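Local coordinates for RNA polymerase II subunit B1 CTD phosphatase RTR1 (Saccharomyces cerevisiae, PDB 5C2Y), which removes phosphate from serine in the C-terminal domain of RNA polymerase II and regulates the polymerase as its phosphorylation pattern changes during transcription, at residues 10-15 against 50-55; 33-38 against 135-140. One frame throughout, in Å; residues are numbered along the deposited sequence.

Contact 1: 10-15 against 50-55; sequences EDIKET and EKTLKY. With SO4 (sulfate ion), chain D.
I12 and K13 of helix 9-17 meet T52 and Y55 of helix 50-56 in an apolar helix-helix packing, part of the all-helical fold and away from the zinc site. The short axes stand 11.1 Å apart at 44°, and the side chains of I12, T52 and Y55 bridge the gap. I12 spreads its two branches over both partners: CD1 meets the T52 methyl CG2 at 3.5 Å, while CG2 comes to the edge of the Y55 ring, 3.9 Å from CE2. Threonine suits its place because its methyl faces I12 while OG1 bonds to D49. With CG anti to the backbone N (chi1 165°), the Y55 ring reaches across to helix 9-17, and F59 meets it edge-to-face. On the outer side of helix 50-56, K54 forms a salt bridge with E165 and donates from NZ to O2 of a sulfate ion, probably from the crystallisation liquor, at 2.8 Å; an alanine here would probably leave the E165 carboxylate without its positive mate. K13, partly exposed, passes its aliphatic chain obliquely across the hydroxyl end of Y55, and its distant ammonium adds at most a weak cation-pi attraction. The nearest touch of this pair is K13 CG against Y55 OH, at 3.8 Å.

Contact 2: 33-38 against 135-140; sequences VITLEI and EALFAR
L137, in the loop between helices 119-129 and 151-157, packs on I34 and T35 of helix 28-42, joining the predicted RTR1-type zinc-finger region to an N-terminal helix in a small buried contact. A single methyl does the touching: L137 CD2 lies 3.7 Å from I34 CG2 and equally far from T35 OG1. The leucine crosses the isoleucine at about a right angle, and its CD2 lies against CG2, the methyl attached to CB, whereas it runs past the threonine in the opposite direction. The leucine carbon CG stands anti to the backbone N (chi1 169°), which carries CD2 out to the helix. A31, one turn before T35, touches the same leucine, and L26 packs on I34.

Each residue type fits its place. Isoleucine offers a branched hydrocarbon surface close to the helix backbone. Threonine fits beside a methyl: its OG1 is already bonded to the A31 carbonyl, a pairing that satisfies the hydroxyl within its own helix. On the loop side, 137-139 turn with helical torsions but without regular helical bonding, and the turn is braced by R140. Its guanidinium takes hold of the E135 carbonyl oxygen side-on, with NH2 at 2.7 Å and NE at 2.9 Å from E135 O. The NH2 donor lies in the carbonyl plane; the NE donor sits 48° above it. The remaining nitrogen, NH1, bonds to the R58 carbonyl. A long, many-handed donor such as arginine can thus tie both ends of the turn together and link it to the chain near R58. The contact with the helix therefore rests on van der Waals packing, a methyl set against a methyl and an already paired hydroxyl oxygen, while the buried R140 guanidinium is likewise paired with backbone carbonyls.

How the contacts relate
The centres of the two contacts are 14 Å apart, and their segments alternate along the chain: 10-15, 33-38, 50-55, then 135-140. Contact 1 joins helices 9-17 and 50-56; contact 2 sets the loop at 135-140 on helix 28-42, which lies between those two helices in sequence. The contacts also touch each other. I12 CG2 comes to 4.3 Å from I38 CG1, and E37 OE1 packs near T15 O at 3.6 Å, so helix 9-17 leans on helix 28-42 as well as on helix 50-56. Together they make a continuous packed region, linking the N-terminal helices to a distant part of the predicted zinc-finger region, away from the zinc ion.

Contact 1: 10-15 against 50-55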
ATOM      1  N   GLU A  10     -13.436   3.056   6.051  1.00 40.68           N
ATOM      2  CA  GLU A  10     -14.771   3.473   5.681  1.00 44.00           C
ATOM      3  C   GLU A  10     -14.745   4.253   4.365  1.00 47.14           C
ATOM      4  O   GLU A  10     -15.616   4.052   3.505  1.00 46.50           O
ATOM      5  CB  GLU A  10     -15.412   4.289   6.800  1.00 45.61           C
ATOM      6  CG  GLU A  10     -16.913   4.521   6.602  1.00 57.97           C
ATOM      7  CD  GLU A  10     -17.717   3.227   6.458  1.00 60.83           C
ATOM      8  OE1 GLU A  10     -17.244   2.165   6.936  1.00 56.71           O
ATOM      9  OE2 GLU A  10     -18.823   3.277   5.859  1.00 60.18           O
ATOM     10  N   ASP A  11     -13.752   5.126   4.201  1.00 41.84           N
ATOM     11  CA  ASP A  11     -13.580   5.855   2.939  1.00 41.62           C
ATOM     12  C   ASP A  11     -13.449   4.904   1.758  1.00 40.33           C
ATOM     13  O   ASP A  11     -14.044   5.116   0.706  1.00 38.67           O
ATOM     14  CB  ASP A  11     -12.352   6.757   3.000  1.00 40.88           C
ATOM     15  CG  ASP A  11     -12.402   7.719   4.165  1.00 51.32           C
ATOM     16  OD1 ASP A  11     -13.375   7.650   4.962  1.00 52.53           O
ATOM     17  OD2 ASP A  11     -11.488   8.570   4.254  1.00 51.07           O
ATOM     18  N   ILE A  12     -12.665   3.852   1.956  1.00 37.31           N
ATOM     19  CA  ILE A  12     -12.471   2.810   0.962  1.00 36.02           C
ATOM     20  C   ILE A  12     -13.772   2.076   0.645  1.00 38.12           C
ATOM     21  O   ILE A  12     -14.019   1.689  -0.500  1.00 37.60           O
ATOM     22  CB  ILE A  12     -11.409   1.816   1.455  1.00 31.38           C
ATOM     23  CG1 ILE A  12     -10.089   2.557   1.629  1.00 34.25           C
ATOM     24  CG2 ILE A  12     -11.240   0.690   0.494  1.00 27.84           C
ATOM     25  CD1 ILE A  12      -9.050   1.763   2.284  1.00 31.70           C
ATOM     26  N   LYS A  13     -14.603   1.890   1.668  1.00 39.40           N
ATOM     27  CA  LYS A  13     -15.842   1.145   1.513  1.00 39.14           C
ATOM     28  C   LYS A  13     -16.890   2.020   0.833  1.00 43.30           C
ATOM     29  O   LYS A  13     -17.658   1.538  -0.001  1.00 47.23           O
ATOM     30  CB  LYS A  13     -16.361   0.651   2.868  1.00 43.23           C
ATOM     31  CG  LYS A  13     -15.680  -0.591   3.458  1.00 35.03           C
ATOM     32  CD  LYS A  13     -16.242  -0.825   4.849  1.00 35.10           C
ATOM     33  CE  LYS A  13     -15.501  -1.895   5.643  1.00 39.19           C
ATOM     34  NZ  LYS A  13     -15.670  -1.645   7.119  1.00 35.96           N
ATOM     35  N   GLU A  14     -16.906   3.304   1.186  1.00 37.31           N
ATOM     36  CA  GLU A  14     -17.889   4.247   0.660  1.00 41.30           C
ATOM     37  C   GLU A  14     -17.541   4.732  -0.744  1.00 42.07           C
ATOM     38  O   GLU A  14     -18.408   4.810  -1.614  1.00 44.58           O
ATOM     39  CB  GLU A  14     -18.035   5.460   1.600  1.00 47.95           C
ATOM     40  CG  GLU A  14     -18.921   5.217   2.836  1.00 58.55           C
ATOM     41  CD  GLU A  14     -18.618   6.180   3.996  1.00 67.66           C
ATOM     42  OE1 GLU A  14     -17.708   7.034   3.840  1.00 67.25           O
ATOM     43  OE2 GLU A  14     -19.280   6.072   5.065  1.00 58.46           O
ATOM     44  N   THR A  15     -16.272   5.053  -0.964  1.00 42.72           N
ATOM     45  CA  THR A  15     -15.845   5.678  -2.209  1.00 37.84           C
ATOM     46  C   THR A  15     -15.670   4.664  -3.349  1.00 42.83           C
ATOM     47  O   THR A  15     -15.737   5.040  -4.514  1.00 45.58           O
ATOM     48  CB  THR A  15     -14.522   6.452  -2.003  1.00 40.59           C
ATOM     49  OG1 THR A  15     -14.578   7.174  -0.761  1.00 40.59           O
ATOM     50  CG2 THR A  15     -14.251   7.419  -3.152  1.00 36.33           C
ATOM     51  N   GLU A  50      -2.417   1.625  10.217  1.00 33.76           N
ATOM     52  CA  GLU A  50      -1.942   0.329   9.757  1.00 29.72           C
ATOM     53  C   GLU A  50      -3.063  -0.629   9.404  1.00 32.46           C
ATOM     54  O   GLU A  50      -2.898  -1.520   8.569  1.00 35.31           O
ATOM     55  CB  GLU A  50      -1.065  -0.285  10.824  1.00 31.42           C
ATOM     56  CG  GLU A  50       0.040   0.634  11.275  1.00 30.96           C
ATOM     57  CD  GLU A  50       1.055  -0.107  12.104  1.00 36.51           C
ATOM     58  OE1 GLU A  50       0.671  -1.176  12.628  1.00 34.84           O
ATOM     59  OE2 GLU A  50       2.217   0.362  12.215  1.00 32.97           O
ATOM     60  N   LYS A  51      -4.205  -0.437  10.049  1.00 35.39           N
ATOM     61  CA  LYS A  51      -5.392  -1.266   9.855  1.00 30.37           C
ATOM     62  C   LYS A  51      -5.959  -1.067   8.452  1.00 30.77           C
ATOM     63  O   LYS A  51      -6.448  -1.998   7.805  1.00 31.89           O
ATOM     64  CB  LYS A  51      -6.426  -0.911  10.930  1.00 36.24           C
ATOM     65  CG  LYS A  51      -7.660  -1.780  11.014  1.00 39.19           C
ATOM     66  CD  LYS A  51      -8.438  -1.468  12.307  1.00 40.66           C
ATOM     67  CE  LYS A  51      -8.661   0.042  12.513  1.00 45.93           C
ATOM     68  NZ  LYS A  51      -7.642   0.690  13.412  1.00 49.38           N
ATOM     69  N   THR A  52      -5.875   0.165   7.975  1.00 33.32           N
ATOM     70  CA  THR A  52      -6.369   0.491   6.649  1.00 33.02           C
ATOM     71  C   THR A  52      -5.403  -0.056   5.596  1.00 32.84           C
ATOM     72  O   THR A  52      -5.830  -0.752   4.665  1.00 33.00           O
ATOM     73  CB  THR A  52      -6.563   2.007   6.498  1.00 34.84           C
ATOM     74  OG1 THR A  52      -7.534   2.443   7.452  1.00 32.37           O
ATOM     75  CG2 THR A  52      -7.057   2.360   5.120  1.00 35.04           C
ATOM     76  N   LEU A  53      -4.105   0.221   5.763  1.00 30.58           N
ATOM     77  CA  LEU A  53      -3.097  -0.318   4.850  1.00 26.59           C
ATOM     78  C   LEU A  53      -3.197  -1.844   4.773  1.00 29.78           C
ATOM     79  O   LEU A  53      -3.099  -2.413   3.685  1.00 30.27           O
ATOM     80  CB  LEU A  53      -1.693   0.106   5.270  1.00 24.32           C
ATOM     81  CG  LEU A  53      -0.529  -0.313   4.357  1.00 24.73           C
ATOM     82  CD1 LEU A  53      -0.702   0.197   2.950  1.00 25.19           C
ATOM     83  CD2 LEU A  53       0.773   0.194   4.890  1.00 25.61           C
ATOM     84  N   LYS A  54      -3.413  -2.489   5.921  1.00 28.14           N
ATOM     85  CA  LYS A  54      -3.549  -3.936   5.999  1.00 25.55           C
ATOM     86  C   LYS A  54      -4.833  -4.400   5.347  1.00 30.63           C
ATOM     87  O   LYS A  54      -4.852  -5.387   4.606  1.00 33.04           O
ATOM     88  CB  LYS A  54      -3.517  -4.399   7.456  1.00 28.55           C
ATOM     89  CG  LYS A  54      -2.124  -4.634   8.022  1.00 32.21           C
ATOM     90  CD  LYS A  54      -2.058  -4.333   9.515  1.00 31.19           C
ATOM     91  CE  LYS A  54      -2.869  -5.306  10.360  1.00 31.68           C
ATOM     92  NZ  LYS A  54      -2.244  -6.646  10.441  1.00 36.38           N
ATOM     93  N   TYR A  55      -5.921  -3.700   5.643  1.00 31.13           N
ATOM     94  CA  TYR A  55      -7.212  -4.045   5.066  1.00 33.47           C
ATOM     95  C   TYR A  55      -7.127  -3.997   3.550  1.00 33.31           C
ATOM     96  O   TYR A  55      -7.677  -4.842   2.843  1.00 33.36           O
ATOM     97  CB  TYR A  55      -8.295  -3.085   5.570  1.00 36.20           C
ATOM     98  CG  TYR A  55      -9.587  -3.117   4.784  1.00 33.68           C
ATOM     99  CD1 TYR A  55     -10.447  -4.198   4.884  1.00 36.04           C
ATOM    100  CD2 TYR A  55      -9.948  -2.065   3.950  1.00 31.23           C
ATOM    101  CE1 TYR A  55     -11.621  -4.243   4.167  1.00 34.66           C
ATOM    102  CE2 TYR A  55     -11.133  -2.101   3.235  1.00 29.52           C
ATOM    103  CZ  TYR A  55     -11.965  -3.191   3.354  1.00 33.20           C
ATOM    104  OH  TYR A  55     -13.149  -3.247   2.654  1.00 38.65           O
TER
HETATM  105  S   SO4 D 302      -4.551  -8.470  11.756  0.67 53.66           S
HETATM  106  O1  SO4 D 302      -3.838  -7.824  12.860  0.67 49.06           O
HETATM  107  O2  SO4 D 302      -3.589  -9.035  10.815  0.67 43.35           O
HETATM  108  O3  SO4 D 302      -5.393  -7.471  11.100  0.67 54.07           O
HETATM  109  O4  SO4 D 302      -5.413  -9.536  12.259  0.67 51.25           O

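Contact 2: 33-38 against 135-140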
ATOM      1  N   VAL A  33     -12.623  -0.687 -12.028  1.00 30.57           N
ATOM      2  CA  VAL A  33     -13.196   0.516 -11.434  1.00 30.64           C
ATOM      3  C   VAL A  33     -12.859   0.618  -9.944  1.00 27.51           C
ATOM      4  O   VAL A  33     -12.373   1.644  -9.477  1.00 26.08           O
ATOM      5  CB  VAL A  33     -14.727   0.572 -11.624  1.00 29.55           C
ATOM      6  CG1 VAL A  33     -15.325   1.747 -10.842  1.00 27.86           C
ATOM      7  CG2 VAL A  33     -15.061   0.713 -13.087  1.00 28.54           C
ATOM      8  N   ILE A  34     -13.105  -0.460  -9.211  1.00 31.84           N
ATOM      9  CA  ILE A  34     -12.747  -0.528  -7.799  1.00 32.64           C
ATOM     10  C   ILE A  34     -11.287  -0.164  -7.594  1.00 31.06           C
ATOM     11  O   ILE A  34     -10.955   0.658  -6.738  1.00 36.51           O
ATOM     12  CB  ILE A  34     -13.022  -1.936  -7.225  1.00 36.68           C
ATOM     13  CG1 ILE A  34     -14.516  -2.101  -6.947  1.00 32.75           C
ATOM     14  CG2 ILE A  34     -12.211  -2.182  -5.950  1.00 33.40           C
ATOM     15  CD1 ILE A  34     -14.946  -3.518  -6.782  1.00 32.98           C
ATOM     16  N   THR A  35     -10.419  -0.749  -8.409  1.00 31.41           N
ATOM     17  CA  THR A  35      -8.985  -0.493  -8.293  1.00 32.45           C
ATOM     18  C   THR A  35      -8.650   0.994  -8.403  1.00 31.39           C
ATOM     19  O   THR A  35      -8.075   1.565  -7.467  1.00 32.26           O
ATOM     20  CB  THR A  35      -8.187  -1.280  -9.348  1.00 30.53           C
ATOM     21  OG1 THR A  35      -8.461  -2.679  -9.202  1.00 26.18           O
ATOM     22  CG2 THR A  35      -6.698  -1.043  -9.185  1.00 29.12           C
ATOM     23  N   LEU A  36      -9.027   1.634  -9.509  1.00 30.45           N
ATOM     24  CA  LEU A  36      -8.646   3.042  -9.713  1.00 29.43           C
ATOM     25  C   LEU A  36      -9.337   3.946  -8.712  1.00 29.48           C
ATOM     26  O   LEU A  36      -8.914   5.082  -8.478  1.00 34.52           O
ATOM     27  CB  LEU A  36      -8.962   3.517 -11.129  1.00 27.37           C
ATOM     28  CG  LEU A  36      -8.257   2.768 -12.261  1.00 35.53           C
ATOM     29  CD1 LEU A  36      -8.745   3.292 -13.591  1.00 37.02           C
ATOM     30  CD2 LEU A  36      -6.732   2.862 -12.164  1.00 36.41           C
ATOM     31  N   GLU A  37     -10.398   3.441  -8.101  1.00 29.85           N
ATOM     32  CA  GLU A  37     -11.063   4.222  -7.075  1.00 34.54           C
ATOM     33  C   GLU A  37     -10.257   4.265  -5.789  1.00 30.42           C
ATOM     34  O   GLU A  37     -10.156   5.317  -5.162  1.00 33.08           O
ATOM     35  CB  GLU A  37     -12.470   3.684  -6.803  1.00 36.79           C
ATOM     36  CG  GLU A  37     -13.506   4.247  -7.766  1.00 36.61           C
ATOM     37  CD  GLU A  37     -13.645   5.763  -7.658  1.00 37.50           C
ATOM     38  OE1 GLU A  37     -13.189   6.338  -6.653  1.00 46.04           O
ATOM     39  OE2 GLU A  37     -14.198   6.387  -8.584  1.00 41.79           O
ATOM     40  N   ILE A  38      -9.694   3.126  -5.393  1.00 33.02           N
ATOM     41  CA  ILE A  38      -8.798   3.083  -4.229  1.00 34.47           C
ATOM     42  C   ILE A  38      -7.533   3.916  -4.469  1.00 31.35           C
ATOM     43  O   ILE A  38      -7.176   4.767  -3.660  1.00 28.14           O
ATOM     44  CB  ILE A  38      -8.401   1.643  -3.883  1.00 32.17           C
ATOM     45  CG1 ILE A  38      -9.629   0.854  -3.439  1.00 34.96           C
ATOM     46  CG2 ILE A  38      -7.388   1.637  -2.782  1.00 31.92           C
ATOM     47  CD1 ILE A  38      -9.427  -0.611  -3.467  1.00 34.72           C
ATOM     48  N   GLU A 135      -3.096 -12.924  -7.580  1.00 31.34           N
ATOM     49  CA  GLU A 135      -4.421 -13.228  -8.073  1.00 32.01           C
ATOM     50  C   GLU A 135      -5.134 -11.921  -8.366  1.00 33.08           C
ATOM     51  O   GLU A 135      -5.112 -11.009  -7.537  1.00 32.45           O
ATOM     52  CB  GLU A 135      -5.175 -14.046  -7.035  1.00 33.35           C
ATOM     53  CG  GLU A 135      -6.381 -14.807  -7.534  1.00 40.99           C
ATOM     54  CD  GLU A 135      -7.156 -15.424  -6.373  1.00 44.33           C
ATOM     55  OE1 GLU A 135      -6.634 -15.368  -5.231  1.00 41.54           O
ATOM     56  OE2 GLU A 135      -8.282 -15.935  -6.597  1.00 45.06           O
ATOM     57  N   ALA A 136      -5.752 -11.812  -9.539  1.00 33.75           N
ATOM     58  CA  ALA A 136      -6.455 -10.580  -9.901  1.00 29.44           C
ATOM     59  C   ALA A 136      -7.667 -10.359  -9.005  1.00 33.83           C
ATOM     60  O   ALA A 136      -8.307 -11.305  -8.532  1.00 33.35           O
ATOM     61  CB  ALA A 136      -6.880 -10.600 -11.348  1.00 29.84           C
ATOM     62  N   LEU A 137      -7.970  -9.089  -8.782  1.00 31.24           N
ATOM     63  CA  LEU A 137      -8.997  -8.709  -7.836  1.00 33.84           C
ATOM     64  C   LEU A 137     -10.352  -9.331  -8.147  1.00 33.62           C
ATOM     65  O   LEU A 137     -11.025  -9.816  -7.240  1.00 37.18           O
ATOM     66  CB  LEU A 137      -9.118  -7.191  -7.790  1.00 29.22           C
ATOM     67  CG  LEU A 137     -10.332  -6.662  -7.047  1.00 25.79           C
ATOM     68  CD1 LEU A 137     -10.296  -7.119  -5.599  1.00 28.31           C
ATOM     69  CD2 LEU A 137     -10.354  -5.139  -7.167  1.00 26.30           C
ATOM     70  N   PHE A 138     -10.744  -9.331  -9.416  1.00 31.69           N
ATOM     71  CA  PHE A 138     -12.046  -9.854  -9.800  1.00 33.85           C
ATOM     72  C   PHE A 138     -12.157 -11.350  -9.482  1.00 36.09           C
ATOM     73  O   PHE A 138     -13.251 -11.855  -9.220  1.00 34.99           O
ATOM     74  CB  PHE A 138     -12.313  -9.593 -11.288  1.00 36.94           C
ATOM     75  CG  PHE A 138     -11.757 -10.645 -12.207  1.00 36.48           C
ATOM     76  CD1 PHE A 138     -10.391 -10.757 -12.410  1.00 36.13           C
ATOM     77  CD2 PHE A 138     -12.608 -11.506 -12.894  1.00 36.91           C
ATOM     78  CE1 PHE A 138      -9.870 -11.728 -13.269  1.00 35.80           C
ATOM     79  CE2 PHE A 138     -12.097 -12.480 -13.755  1.00 35.52           C
ATOM     80  CZ  PHE A 138     -10.726 -12.589 -13.936  1.00 37.85           C
ATOM     81  N   ALA A 139     -11.018 -12.042  -9.499  1.00 34.79           N
ATOM     82  CA  ALA A 139     -10.941 -13.447  -9.105  1.00 34.24           C
ATOM     83  C   ALA A 139     -11.112 -13.667  -7.587  1.00 35.57           C
ATOM     84  O   ALA A 139     -11.391 -14.772  -7.138  1.00 35.48           O
ATOM     85  CB  ALA A 139      -9.625 -14.033  -9.569  1.00 33.54           C
ATOM     86  N   ARG A 140     -10.949 -12.614  -6.798  1.00 36.35           N
ATOM     87  CA  ARG A 140     -11.099 -12.726  -5.352  1.00 32.84           C
ATOM     88  C   ARG A 140     -12.543 -12.525  -4.949  1.00 36.80           C
ATOM     89  O   ARG A 140     -12.881 -11.517  -4.306  1.00 34.59           O
ATOM     90  CB  ARG A 140     -10.208 -11.704  -4.646  1.00 33.35           C
ATOM     91  CG  ARG A 140      -8.788 -11.700  -5.172  1.00 31.33           C
ATOM     92  CD  ARG A 140      -7.974 -10.566  -4.590  1.00 32.21           C
ATOM     93  NE  ARG A 140      -6.617 -10.611  -5.121  1.00 30.98           N
ATOM     94  CZ  ARG A 140      -5.588  -9.948  -4.613  1.00 28.12           C
ATOM     95  NH1 ARG A 140      -5.758  -9.167  -3.553  1.00 27.05           N
ATOM     96  NH2 ARG A 140      -4.384 -10.076  -5.165  1.00 29.52           N
TER